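Long-range contacts in fatty acid-binding protein homolog 1 (Echinococcus granulosus, PDB 1O8V), which binds long-chain fatty acids such as palmitate inside a beta-barrel and has been implicated in the acquisition, storage and transport of lipids: residues A[91-95]-A[106-110]; A[102-107]-A[118-122]; A[113-117]-A[128-132]; A[80-84]-A[96-100]. All coordinates share one frame; numbering follows the deposited sequence.

The four contacts join five consecutive antiparallel strands of the FABP barrel, 81-89, 92-98, 103-111, 114-121 and 124-132, each strand pairing with the next. Along the chain, interaction 4 joins the first two, interaction 1 the second and third, interaction 2 the third and fourth, and interaction 3 the last two. Interactions 1 and 2, about 11 Å apart between centres, share I106 and E107; interactions 3 and 4 are farthest apart, about 24 Å between centres, on opposite sides of the chain's centre. Interactions 1 and 3 bring R108, R128 and Y130 to one palmitate carboxylate, while residues of interactions 2 and 4 touch its hydrocarbon chain.

Interaction 1 (A[91-95]-A[106-110]); sequences GVMKH and IERVV. With PLM (palmitic acid), chain B.
Strands 92-98 and 103-111 form a beta hairpin in the wall of the fatty-acid-binding barrel; among their inward side chains M93, H95, I106 and R108, the arginine reaches the palmitate carboxylate and the others pack around it. Segments 92-95 and 106-110 run antiparallel, their axes 162° apart. M93 and R108 exchange two bonds, as do H95 and I106, in hydrogen-bonded pairs, with K94 and E107 forming the non-hydrogen-bonded pair between them.

R108 points into the barrel with its chain extended from CG to NE, which carries the guanidinium past M93 to the edge of the H95 ring. R108 NH1 donates to H95 ND1 at 3.1 Å, nearly straight (171°), lying in the plane of both groups although the two planes are turned 43° apart. The same nitrogen makes a weak bond to M93 SD at 3.6 Å. From the other end, R108 NH2 donates to palmitate O2 at 3.0 Å. Held at its edge by ring, sulfur and ligand, the guanidinium also has I106 CG2 over the centre of one face, so its rotation is restricted. I106 CD1 makes a CH-pi contact, 4.1 Å from the H95 ring centroid. Because H95 ND1 accepts, the proton of this ring is probably on NE2, which bonds to E74.

On the outer side V92 CG2 packs on V109 CG1 at 3.7 Å. Strand 81-89 flanks strand 92-98, touching M93 and H95 through I86; M53 of strand 50-56 also touches M93, H95 and R108, and strand 114-121 borders the other side.

Interaction 2 (A[102-107]-A[118-122]); sequences KVTYIE and TVKVD
Strands 103-107 and 118-121 run antiparallel, 162° between axes and 4.7 Å apart at closest, with Y105-K120 and E107-T118 as hydrogen-bonded pairs and I106-V119 as a non-hydrogen-bonded pair between them. K120 NZ meets E107 OE2 in a salt bridge of 2.7 Å, approaching from above the carboxylate plane. Bends in the K120 chain (chi3 -72°, chi4 -96°) turn the ammonium toward strand 103-107 and E107. A water accepts from K120 NZ at 2.7 Å and donates to Y105 O, tying the lysine's end to the neighbouring backbone.

At the other end K102 crosses D122 at about a right angle, and K102 NZ donates to D122 OD2 at 2.8 Å on its syn side. D122 OD2 also pairs with R23, so two cations share one carboxylate oxygen. A second water bridges V103 O and D122 N where direct strand pairing ends.

On the inner face T104 CG2 rests on V119 CG1 at 3.7 Å, while V121 CG2 lies 3.6 Å from T104 OG1. I106 and V119 touch the palmitate. Helix 17-24 lies against the K102/V121 end, L24 on K102 and T104, I20 and R23 on V121, and strand 92-98 flanks strand 103-111 on its far side.

Interaction 3 (A[113-117]-A[128-132]); sequences NELKA and RTYSK. With PLM (palmitic acid), chain B.
The Y130 ring and R128 guanidinium both turn an edge to the palmitate carboxylate. Palmitate O1 lies in the plane of the Y130 ring and near that of the guanidinium. Y130 OH donates to O1 at 2.6 Å and R128 NE to the same oxygen at 2.9 Å (156°), so two donors grip one atom. Y130 also has L115 O at its edge, in plane, and L115 CD2 packs beside Y130 CD1 at 3.9 Å. A117 CB comes obliquely to the ring, 4.3 Å from Y130 CE1. The R128 chain is bent at chi3 (78°), which leads its end away from strand 114-117 and presents NE to the ligand; R128 NH1 bonds to S14, and F17 makes a cation-pi contact.

On the outer face K116 lies alongside T129, its chain bent at the last torsion (chi4 -87°) to bring K116 NZ within 2.6 Å of T129 OG1, to which it donates. The extended E114 chain crosses T129 so that E114 CD lies 3.5 Å from T129 CG2. A water donates to E114 OE2 and, weakly, to Y130 O.

The backbones form an antiparallel beta hairpin with L115-Y130 and A117-R128 as hydrogen-bonded pairs. An arginine and a tyrosine on the closing strand, joined at the other carboxylate oxygen by R108 of strand 103-111, on the far side of strand 114-121, are the classic fatty-acid carboxylate site of the FABP barrel.

Interaction 4 (A[80-84]-A[96-100]); sequences REVAS and EQDDK
R80 is bent at chi3 (-68°) and D99 turns its CG between its own backbone N and carbonyl carbon (chi1 71°), which together bring guanidinium and carboxylate into a salt bridge. R80 NH1 donates to the anti lone pair of D99 OD2 at 3.0 Å in a bent bond, with D99 OD2 tilted out of the guanidinium plane. The planes of the two groups stand 83° apart. R80 NE has a second partner in D78, and D99 OD1 accepts from the backbone N of T101 and K102, so both charged groups are tied to nearby loops.

V82 packs across the hairpin with both branches: V82 CG1 on D99 CB at 3.5 Å and V82 CG2 on Q97 CB at 3.9 Å. Beyond it S84 OG comes 3.6 Å from Q97 CG, and both S84 OG and Q97 NE2 bond to E74. A water in the guanidinium plane accepts from R80 NH2 and donates to Q97 OE1 at 2.7 Å, linking the two ligand-touching side chains.

A83 and D98 form the hydrogen-bonded pair, and D98 OD1 accepts from K100 N at 2.9 Å, an Asx turn that starts the reversal into strand 103-111. This is an antiparallel beta hairpin of the FABP barrel wall, with R80 and Q97 touching the palmitate within.

Interaction 1 (A[91-95]-A[106-110])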
loop_
_atom_site.group_PDB
_atom_site.type_symbol
_atom_site.label_atom_id
_atom_site.label_comp_id
_atom_site.label_asym_id
_atom_site.label_seq_id
_atom_site.Cartn_x
_atom_site.Cartn_y
_atom_site.Cartn_z
ATOM N N GLY A 91 -6.599 8.070 13.057
ATOM C CA GLY A 91 -6.026 6.738 13.120
ATOM C C GLY A 91 -5.769 6.073 11.785
ATOM O O GLY A 91 -5.138 5.035 11.767
ATOM N N VAL A 92 -6.235 6.669 10.688
ATOM C CA VAL A 92 -6.213 6.036 9.366
ATOM C C VAL A 92 -5.023 6.592 8.601
ATOM O O VAL A 92 -4.882 7.821 8.442
ATOM C CB VAL A 92 -7.521 6.291 8.546
ATOM C CG1 VAL A 92 -7.484 5.580 7.192
ATOM C CG2 VAL A 92 -8.773 5.845 9.311
ATOM N N MET A 93 -4.150 5.704 8.143
ATOM C CA MET A 93 -3.133 6.150 7.221
ATOM C C MET A 93 -3.807 6.331 5.862
ATOM O O MET A 93 -4.383 5.387 5.332
ATOM C CB MET A 93 -1.982 5.156 7.151
ATOM C CG MET A 93 -0.847 5.682 6.280
ATOM S SD MET A 93 0.394 4.508 5.686
ATOM C CE MET A 93 0.683 3.625 7.186
ATOM N N LYS A 94 -3.688 7.537 5.310
ATOM C CA LYS A 94 -4.257 7.893 4.023
ATOM C C LYS A 94 -3.105 8.085 3.050
ATOM O O LYS A 94 -2.270 8.971 3.217
ATOM C CB LYS A 94 -5.110 9.163 4.143
ATOM C CG LYS A 94 -6.345 8.991 5.020
ATOM C CD LYS A 94 -6.973 10.312 5.359
ATOM C CE LYS A 94 -7.997 10.745 4.328
ATOM N NZ LYS A 94 -8.480 12.122 4.659
ATOM N N HIS A 95 -3.088 7.281 2.005
ATOM C CA HIS A 95 -1.998 7.230 1.053
ATOM C C HIS A 95 -2.618 7.346 -0.350
ATOM O O HIS A 95 -3.258 6.424 -0.825
ATOM C CB HIS A 95 -1.286 5.896 1.252
ATOM C CG HIS A 95 -0.125 5.635 0.338
ATOM N ND1 HIS A 95 0.599 4.464 0.423
ATOM C CD2 HIS A 95 0.456 6.365 -0.653
ATOM C CE1 HIS A 95 1.539 4.462 -0.500
ATOM N NE2 HIS A 95 1.497 5.608 -1.146
ATOM N N ILE A 106 -5.512 4.654 -0.923
ATOM C CA ILE A 106 -5.249 3.561 0.003
ATOM C C ILE A 106 -5.526 4.090 1.412
ATOM O O ILE A 106 -5.141 5.199 1.761
ATOM C CB ILE A 106 -3.776 3.074 -0.109
ATOM C CG1 ILE A 106 -3.432 2.751 -1.560
ATOM C CG2 ILE A 106 -3.545 1.892 0.798
ATOM C CD1 ILE A 106 -1.937 2.615 -1.809
ATOM N N GLU A 107 -6.226 3.297 2.220
ATOM C CA GLU A 107 -6.444 3.613 3.632
ATOM C C GLU A 107 -5.960 2.412 4.414
ATOM O O GLU A 107 -6.379 1.299 4.121
ATOM C CB GLU A 107 -7.931 3.869 3.939
ATOM C CG GLU A 107 -8.603 5.022 3.191
ATOM C CD GLU A 107 -10.149 4.945 3.165
ATOM O OE1 GLU A 107 -10.752 4.024 3.768
ATOM O OE2 GLU A 107 -10.795 5.821 2.513
ATOM N N ARG A 108 -5.101 2.623 5.396
ATOM C CA ARG A 108 -4.666 1.548 6.275
ATOM C C ARG A 108 -5.167 1.821 7.676
ATOM O O ARG A 108 -5.018 2.927 8.168
ATOM C CB ARG A 108 -3.145 1.432 6.279
ATOM C CG ARG A 108 -2.578 1.003 4.908
ATOM C CD ARG A 108 -1.077 0.904 4.834
ATOM N NE ARG A 108 -0.673 0.436 3.513
ATOM C CZ ARG A 108 -0.249 1.215 2.541
ATOM N NH1 ARG A 108 -0.152 2.517 2.690
ATOM N NH2 ARG A 108 0.017 0.680 1.367
ATOM N N VAL A 109 -5.770 0.814 8.285
ATOM C CA VAL A 109 -6.210 0.918 9.686
ATOM C C VAL A 109 -5.751 -0.291 10.472
ATOM O O VAL A 109 -5.692 -1.386 9.927
ATOM C CB VAL A 109 -7.712 1.051 9.771
ATOM C CG1 VAL A 109 -8.180 2.255 8.965
ATOM C CG2 VAL A 109 -8.419 -0.205 9.309
ATOM N N VAL A 110 -5.437 -0.071 11.742
ATOM C CA VAL A 110 -4.962 -1.128 12.615
ATOM C C VAL A 110 -5.926 -1.275 13.787
ATOM O O VAL A 110 -6.315 -0.301 14.434
ATOM C CB VAL A 110 -3.576 -0.815 13.134
ATOM C CG1 VAL A 110 -3.199 -1.715 14.349
ATOM C CG2 VAL A 110 -2.559 -0.955 12.021
HETATM C C1 PLM B . -1.296 -2.828 0.173
HETATM O O1 PLM B . -1.578 -4.067 0.409
HETATM O O2 PLM B . -0.525 -2.215 1.049
HETATM C C2 PLM B . -1.873 -2.164 -1.074
HETATM C C3 PLM B . -0.810 -1.530 -1.957
HETATM C C4 PLM B . -1.467 -1.081 -3.265
HETATM C C5 PLM B . -0.468 -0.331 -4.138
HETATM C C6 PLM B . -1.099 0.265 -5.407
HETATM C C7 PLM B . -1.673 -0.736 -6.413
HETATM C C8 PLM B . -0.614 -1.126 -7.414
HETATM C C9 PLM B . -1.023 -2.237 -8.367
HETATM C CA PLM B . 0.198 -3.038 -8.780
HETATM C CB PLM B . 0.061 -4.520 -8.550
HETATM C CC PLM B . 1.328 -5.318 -8.849
HETATM C CD PLM B . 1.484 -6.477 -7.888
HETATM C CE PLM B . 2.463 -6.242 -6.749
HETATM C CF PLM B . 2.425 -7.408 -5.765
HETATM C CG PLM B . 3.372 -7.253 -4.579
HETATM O O HOH W 1 -6.242 2.618 12.682
#

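Interaction 2 (A[102-107]-A[118-122])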
loop_
_atom_site.group_PDB
_atom_site.type_symbol
_atom_site.label_atom_id
_atom_site.label_comp_id
_atom_site.label_asym_id
_atom_site.label_seq_id
_atom_site.Cartn_x
_atom_site.Cartn_y
_atom_site.Cartn_z
ATOM N N LYS A 102 -5.450 7.892 -13.280
ATOM C CA LYS A 102 -6.211 7.485 -12.109
ATOM C C LYS A 102 -5.529 7.934 -10.840
ATOM O O LYS A 102 -4.305 7.949 -10.768
ATOM C CB LYS A 102 -6.316 5.967 -12.057
ATOM C CG LYS A 102 -7.024 5.318 -13.216
ATOM C CD LYS A 102 -8.457 5.748 -13.325
ATOM C CE LYS A 102 -9.183 4.990 -14.424
ATOM N NZ LYS A 102 -10.564 5.527 -14.640
ATOM N N VAL A 103 -6.329 8.219 -9.821
ATOM C CA VAL A 103 -5.813 8.386 -8.472
ATOM C C VAL A 103 -6.221 7.133 -7.707
ATOM O O VAL A 103 -7.389 6.748 -7.706
ATOM C CB VAL A 103 -6.345 9.651 -7.774
ATOM C CG1 VAL A 103 -5.776 9.772 -6.376
ATOM C CG2 VAL A 103 -6.014 10.887 -8.558
ATOM N N THR A 104 -5.240 6.509 -7.072
ATOM C CA THR A 104 -5.475 5.376 -6.191
ATOM C C THR A 104 -5.501 5.894 -4.765
ATOM O O THR A 104 -4.589 6.615 -4.363
ATOM C CB THR A 104 -4.382 4.324 -6.331
ATOM O OG1 THR A 104 -4.303 3.860 -7.687
ATOM C CG2 THR A 104 -4.696 3.109 -5.475
ATOM N N TYR A 105 -6.532 5.528 -4.010
ATOM C CA TYR A 105 -6.677 5.907 -2.615
ATOM C C TYR A 105 -6.525 4.654 -1.768
ATOM O O TYR A 105 -7.315 3.720 -1.867
ATOM C CB TYR A 105 -8.032 6.559 -2.350
ATOM C CG TYR A 105 -8.269 7.829 -3.112
ATOM C CD1 TYR A 105 -7.777 9.040 -2.660
ATOM C CD2 TYR A 105 -8.999 7.824 -4.285
ATOM C CE1 TYR A 105 -8.014 10.202 -3.359
ATOM C CE2 TYR A 105 -9.254 8.994 -4.989
ATOM C CZ TYR A 105 -8.749 10.176 -4.531
ATOM O OH TYR A 105 -9.001 11.311 -5.250
ATOM N N ILE A 106 -5.512 4.654 -0.923
ATOM C CA ILE A 106 -5.249 3.561 0.003
ATOM C C ILE A 106 -5.526 4.090 1.412
ATOM O O ILE A 106 -5.141 5.199 1.761
ATOM C CB ILE A 106 -3.776 3.074 -0.109
ATOM C CG1 ILE A 106 -3.432 2.751 -1.560
ATOM C CG2 ILE A 106 -3.545 1.892 0.798
ATOM C CD1 ILE A 106 -1.937 2.615 -1.809
ATOM N N GLU A 107 -6.226 3.297 2.220
ATOM C CA GLU A 107 -6.444 3.613 3.632
ATOM C C GLU A 107 -5.960 2.412 4.414
ATOM O O GLU A 107 -6.379 1.299 4.121
ATOM C CB GLU A 107 -7.931 3.869 3.939
ATOM C CG GLU A 107 -8.603 5.022 3.191
ATOM C CD GLU A 107 -10.149 4.945 3.165
ATOM O OE1 GLU A 107 -10.752 4.024 3.768
ATOM O OE2 GLU A 107 -10.795 5.821 2.513
ATOM N N THR A 118 -7.455 -0.782 2.624
ATOM C CA THR A 118 -8.506 -0.611 1.612
ATOM C C THR A 118 -7.917 0.169 0.449
ATOM O O THR A 118 -7.317 1.204 0.666
ATOM C CB THR A 118 -9.666 0.166 2.220
ATOM O OG1 THR A 118 -10.209 -0.571 3.325
ATOM C CG2 THR A 118 -10.826 0.342 1.233
ATOM N N VAL A 119 -8.094 -0.341 -0.756
ATOM C CA VAL A 119 -7.563 0.268 -1.966
ATOM C C VAL A 119 -8.746 0.575 -2.867
ATOM O O VAL A 119 -9.577 -0.304 -3.164
ATOM C CB VAL A 119 -6.593 -0.691 -2.693
ATOM C CG1 VAL A 119 -5.972 -0.043 -3.908
ATOM C CG2 VAL A 119 -5.537 -1.186 -1.732
ATOM N N LYS A 120 -8.817 1.823 -3.309
ATOM C CA LYS A 120 -9.918 2.303 -4.123
ATOM C C LYS A 120 -9.406 2.988 -5.377
ATOM O O LYS A 120 -8.495 3.810 -5.296
ATOM C CB LYS A 120 -10.775 3.272 -3.335
ATOM C CG LYS A 120 -11.523 2.606 -2.197
ATOM C CD LYS A 120 -12.508 3.556 -1.570
ATOM C CE LYS A 120 -11.827 4.609 -0.770
ATOM N NZ LYS A 120 -11.791 4.207 0.646
ATOM N N VAL A 121 -10.010 2.671 -6.509
ATOM C CA VAL A 121 -9.770 3.371 -7.779
ATOM C C VAL A 121 -11.143 3.546 -8.390
ATOM O O VAL A 121 -11.844 2.548 -8.604
ATOM C CB VAL A 121 -8.845 2.550 -8.752
ATOM C CG1 VAL A 121 -8.655 3.292 -10.079
ATOM C CG2 VAL A 121 -7.508 2.288 -8.124
ATOM N N ASP A 122 -11.515 4.788 -8.663
ATOM C CA ASP A 122 -12.921 5.071 -9.019
ATOM C C ASP A 122 -13.840 4.396 -7.983
ATOM O O ASP A 122 -13.630 4.578 -6.802
ATOM C CB ASP A 122 -13.207 4.587 -10.440
ATOM C CG ASP A 122 -12.244 5.140 -11.469
ATOM O OD1 ASP A 122 -11.813 6.319 -11.352
ATOM O OD2 ASP A 122 -11.891 4.466 -12.441
HETATM O O HOH W 2 -10.064 7.058 -7.801
HETATM O O HOH W 3 -9.180 3.566 0.424
HETATM O O HOH W 4 -9.032 -0.107 5.663
#

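Interaction 3 (A[113-117]-A[128-132])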
loop_
_atom_site.group_PDB
_atom_site.type_symbol
_atom_site.label_atom_id
_atom_site.label_comp_id
_atom_site.label_asym_id
_atom_site.label_seq_id
_atom_site.Cartn_x
_atom_site.Cartn_y
_atom_site.Cartn_z
ATOM N N ASN A 113 -4.075 -6.907 16.347
ATOM C CA ASN A 113 -3.062 -7.616 15.585
ATOM C C ASN A 113 -3.323 -7.545 14.093
ATOM O O ASN A 113 -2.606 -8.168 13.325
ATOM C CB ASN A 113 -2.993 -9.093 16.033
ATOM C CG ASN A 113 -2.165 -9.293 17.300
ATOM O OD1 ASN A 113 -1.278 -8.493 17.620
ATOM N ND2 ASN A 113 -2.446 -10.389 18.019
ATOM N N GLU A 114 -4.318 -6.766 13.675
ATOM C CA GLU A 114 -4.748 -6.805 12.280
ATOM C C GLU A 114 -4.618 -5.457 11.602
ATOM O O GLU A 114 -5.099 -4.473 12.127
ATOM C CB GLU A 114 -6.194 -7.235 12.225
ATOM C CG GLU A 114 -6.727 -7.455 10.819
ATOM C CD GLU A 114 -7.948 -8.355 10.804
ATOM O OE1 GLU A 114 -9.063 -7.800 10.749
ATOM O OE2 GLU A 114 -7.783 -9.608 10.850
ATOM N N LEU A 115 -3.966 -5.413 10.437
ATOM C CA LEU A 115 -3.939 -4.207 9.601
ATOM C C LEU A 115 -4.794 -4.448 8.369
ATOM O O LEU A 115 -4.622 -5.454 7.687
ATOM C CB LEU A 115 -2.503 -3.904 9.185
ATOM C CG LEU A 115 -2.223 -2.590 8.448
ATOM C CD1 LEU A 115 -0.824 -2.142 8.755
ATOM C CD2 LEU A 115 -2.437 -2.767 6.942
ATOM N N LYS A 116 -5.713 -3.533 8.080
ATOM C CA LYS A 116 -6.570 -3.641 6.909
ATOM C C LYS A 116 -6.251 -2.496 5.962
ATOM O O LYS A 116 -6.334 -1.327 6.335
ATOM C CB LYS A 116 -8.069 -3.652 7.265
ATOM C CG LYS A 116 -8.556 -4.975 7.818
ATOM C CD LYS A 116 -10.065 -5.137 7.587
ATOM C CE LYS A 116 -10.537 -6.547 7.953
ATOM N NZ LYS A 116 -10.415 -7.550 6.847
ATOM N N ALA A 117 -5.896 -2.850 4.733
ATOM C CA ALA A 117 -5.588 -1.869 3.691
ATOM C C ALA A 117 -6.704 -1.869 2.683
ATOM O O ALA A 117 -6.892 -2.862 1.961
ATOM C CB ALA A 117 -4.301 -2.209 3.009
ATOM N N ARG A 128 -7.257 -5.719 1.643
ATOM C CA ARG A 128 -6.138 -6.624 1.931
ATOM C C ARG A 128 -5.861 -6.633 3.415
ATOM O O ARG A 128 -5.621 -5.580 4.019
ATOM C CB ARG A 128 -4.904 -6.193 1.143
ATOM C CG ARG A 128 -5.093 -6.448 -0.349
ATOM C CD ARG A 128 -4.253 -5.570 -1.245
ATOM N NE ARG A 128 -2.854 -5.960 -1.377
ATOM C CZ ARG A 128 -2.377 -6.957 -2.106
ATOM N NH1 ARG A 128 -3.165 -7.857 -2.682
ATOM N NH2 ARG A 128 -1.048 -7.103 -2.187
ATOM N N THR A 129 -5.952 -7.827 4.019
ATOM C CA THR A 129 -5.858 -7.968 5.466
ATOM C C THR A 129 -4.550 -8.624 5.853
ATOM O O THR A 129 -4.200 -9.682 5.317
ATOM C CB THR A 129 -7.027 -8.824 5.951
ATOM O OG1 THR A 129 -8.260 -8.234 5.522
ATOM C CG2 THR A 129 -7.084 -8.870 7.466
ATOM N N TYR A 130 -3.862 -8.006 6.800
ATOM C CA TYR A 130 -2.540 -8.423 7.244
ATOM C C TYR A 130 -2.581 -8.753 8.729
ATOM O O TYR A 130 -3.373 -8.177 9.469
ATOM C CB TYR A 130 -1.542 -7.280 7.089
ATOM C CG TYR A 130 -1.195 -6.833 5.682
ATOM C CD1 TYR A 130 -2.073 -6.069 4.924
ATOM C CD2 TYR A 130 0.035 -7.152 5.136
ATOM C CE1 TYR A 130 -1.722 -5.639 3.640
ATOM C CE2 TYR A 130 0.388 -6.725 3.869
ATOM C CZ TYR A 130 -0.489 -5.993 3.122
ATOM O OH TYR A 130 -0.066 -5.607 1.871
ATOM N N SER A 131 -1.711 -9.661 9.152
ATOM C CA SER A 131 -1.557 -10.012 10.569
ATOM C C SER A 131 -0.196 -9.515 11.047
ATOM O O SER A 131 0.775 -9.551 10.310
ATOM C CB SER A 131 -1.675 -11.527 10.733
ATOM O OG SER A 131 -0.629 -12.169 10.014
ATOM N N LYS A 132 -0.110 -9.085 12.297
ATOM C CA LYS A 132 1.131 -8.623 12.866
ATOM C C LYS A 132 2.102 -9.788 13.112
ATOM O O LYS A 132 1.723 -10.822 13.677
ATOM C CB LYS A 132 0.826 -7.888 14.179
ATOM C CG LYS A 132 1.914 -6.963 14.582
ATOM C CD LYS A 132 1.503 -5.985 15.686
ATOM C CE LYS A 132 2.199 -4.629 15.529
ATOM N NZ LYS A 132 3.641 -4.700 15.086
HETATM C C1 PLM B . -1.296 -2.828 0.173
HETATM O O1 PLM B . -1.578 -4.067 0.409
HETATM O O2 PLM B . -0.525 -2.215 1.049
HETATM C C2 PLM B . -1.873 -2.164 -1.074
HETATM C C3 PLM B . -0.810 -1.530 -1.957
HETATM C C4 PLM B . -1.467 -1.081 -3.265
HETATM C C5 PLM B . -0.468 -0.331 -4.138
HETATM C C6 PLM B . -1.099 0.265 -5.407
HETATM C C7 PLM B . -1.673 -0.736 -6.413
HETATM C C8 PLM B . -0.614 -1.126 -7.414
HETATM C C9 PLM B . -1.023 -2.237 -8.367
HETATM C CA PLM B . 0.198 -3.038 -8.780
HETATM C CB PLM B . 0.061 -4.520 -8.550
HETATM C CC PLM B . 1.328 -5.318 -8.849
HETATM C CD PLM B . 1.484 -6.477 -7.888
HETATM C CE PLM B . 2.463 -6.242 -6.749
HETATM C CF PLM B . 2.425 -7.408 -5.765
HETATM C CG PLM B . 3.372 -7.253 -4.579
HETATM O O HOH W 5 -5.320 -10.458 10.378
#

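Interaction 4 (A[80-84]-A[96-100])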
loop_
_atom_site.group_PDB
_atom_site.type_symbol
_atom_site.label_atom_id
_atom_site.label_comp_id
_atom_site.label_asym_id
_atom_site.label_seq_id
_atom_site.Cartn_x
_atom_site.Cartn_y
_atom_site.Cartn_z
ATOM N N ARG A 80 4.453 2.227 -12.492
ATOM C CA ARG A 80 3.917 3.528 -12.824
ATOM C C ARG A 80 4.609 4.546 -11.942
ATOM O O ARG A 80 4.771 4.329 -10.740
ATOM C CB ARG A 80 2.408 3.617 -12.577
ATOM C CG ARG A 80 1.555 2.941 -13.616
ATOM C CD ARG A 80 0.054 2.879 -13.251
ATOM N NE ARG A 80 -0.116 1.977 -12.118
ATOM C CZ ARG A 80 -0.560 2.319 -10.910
ATOM N NH1 ARG A 80 -0.974 3.541 -10.661
ATOM N NH2 ARG A 80 -0.525 1.414 -9.953
ATOM N N GLU A 81 4.943 5.683 -12.536
ATOM C CA GLU A 81 5.465 6.843 -11.802
ATOM C C GLU A 81 4.270 7.619 -11.276
ATOM O O GLU A 81 3.395 8.019 -12.039
ATOM C CB GLU A 81 6.289 7.742 -12.734
ATOM C CG GLU A 81 7.646 7.154 -13.097
ATOM C CD GLU A 81 8.547 8.124 -13.852
ATOM O OE1 GLU A 81 8.494 9.347 -13.579
ATOM O OE2 GLU A 81 9.334 7.659 -14.710
ATOM N N VAL A 82 4.196 7.779 -9.967
ATOM C CA VAL A 82 3.069 8.477 -9.370
ATOM C C VAL A 82 3.488 9.567 -8.420
ATOM O O VAL A 82 4.579 9.525 -7.866
ATOM C CB VAL A 82 2.126 7.488 -8.650
ATOM C CG1 VAL A 82 1.671 6.425 -9.625
ATOM C CG2 VAL A 82 2.785 6.863 -7.432
ATOM N N ALA A 83 2.616 10.544 -8.239
ATOM C CA ALA A 83 2.770 11.550 -7.210
ATOM C C ALA A 83 1.993 11.072 -6.005
ATOM O O ALA A 83 0.774 10.855 -6.091
ATOM C CB ALA A 83 2.257 12.872 -7.681
ATOM N N SER A 84 2.672 10.916 -4.888
ATOM C CA SER A 84 2.057 10.374 -3.667
ATOM C C SER A 84 2.066 11.318 -2.488
ATOM O O SER A 84 2.887 12.230 -2.419
ATOM C CB SER A 84 2.756 9.062 -3.289
ATOM O OG SER A 84 2.579 8.139 -4.351
ATOM N N GLU A 96 -2.452 8.506 -0.994
ATOM C CA GLU A 96 -2.910 8.684 -2.374
ATOM C C GLU A 96 -1.771 8.512 -3.366
ATOM O O GLU A 96 -0.635 8.842 -3.063
ATOM C CB GLU A 96 -3.550 10.047 -2.610
ATOM C CG GLU A 96 -2.562 11.192 -2.446
ATOM C CD GLU A 96 -3.212 12.560 -2.598
ATOM O OE1 GLU A 96 -3.900 13.063 -1.680
ATOM O OE2 GLU A 96 -2.981 13.142 -3.675
ATOM N N GLN A 97 -2.103 8.042 -4.560
ATOM C CA GLN A 97 -1.143 7.836 -5.654
ATOM C C GLN A 97 -1.779 8.319 -6.949
ATOM O O GLN A 97 -2.704 7.680 -7.462
ATOM C CB GLN A 97 -0.784 6.361 -5.817
ATOM C CG GLN A 97 -0.131 5.721 -4.627
ATOM C CD GLN A 97 0.023 4.258 -4.775
ATOM O OE1 GLN A 97 -0.879 3.582 -5.287
ATOM N NE2 GLN A 97 1.115 3.724 -4.232
ATOM N N ASP A 98 -1.291 9.423 -7.499
ATOM C CA ASP A 98 -1.820 9.987 -8.736
ATOM C C ASP A 98 -0.893 9.617 -9.884
ATOM O O ASP A 98 0.251 10.072 -9.935
ATOM C CB ASP A 98 -1.900 11.514 -8.575
ATOM C CG ASP A 98 -2.271 12.217 -9.836
ATOM O OD1 ASP A 98 -2.842 11.574 -10.745
ATOM O OD2 ASP A 98 -2.036 13.447 -9.950
ATOM N N ASP A 99 -1.395 8.833 -10.838
ATOM C CA ASP A 99 -0.597 8.399 -11.969
ATOM C C ASP A 99 -0.877 9.213 -13.238
ATOM O O ASP A 99 -0.330 8.912 -14.302
ATOM C CB ASP A 99 -0.710 6.874 -12.196
ATOM C CG ASP A 99 -2.055 6.438 -12.733
ATOM O OD1 ASP A 99 -2.711 7.205 -13.444
ATOM O OD2 ASP A 99 -2.506 5.311 -12.507
ATOM N N LYS A 100 -1.714 10.240 -13.091
ATOM C CA LYS A 100 -2.114 11.213 -14.144
ATOM C C LYS A 100 -3.321 10.759 -14.962
ATOM O O LYS A 100 -3.886 11.563 -15.746
ATOM C CB LYS A 100 -0.967 11.620 -15.085
ATOM C CG LYS A 100 0.265 12.161 -14.423
ATOM C CD LYS A 100 1.370 12.330 -15.482
ATOM C CE LYS A 100 2.597 13.068 -14.964
ATOM N NZ LYS A 100 3.856 12.304 -15.261
HETATM O O HOH W 6 -1.714 2.877 -7.721
HETATM O O HOH W 7 2.096 7.226 -14.330
HETATM O O HOH W 8 -0.893 13.112 -5.441
#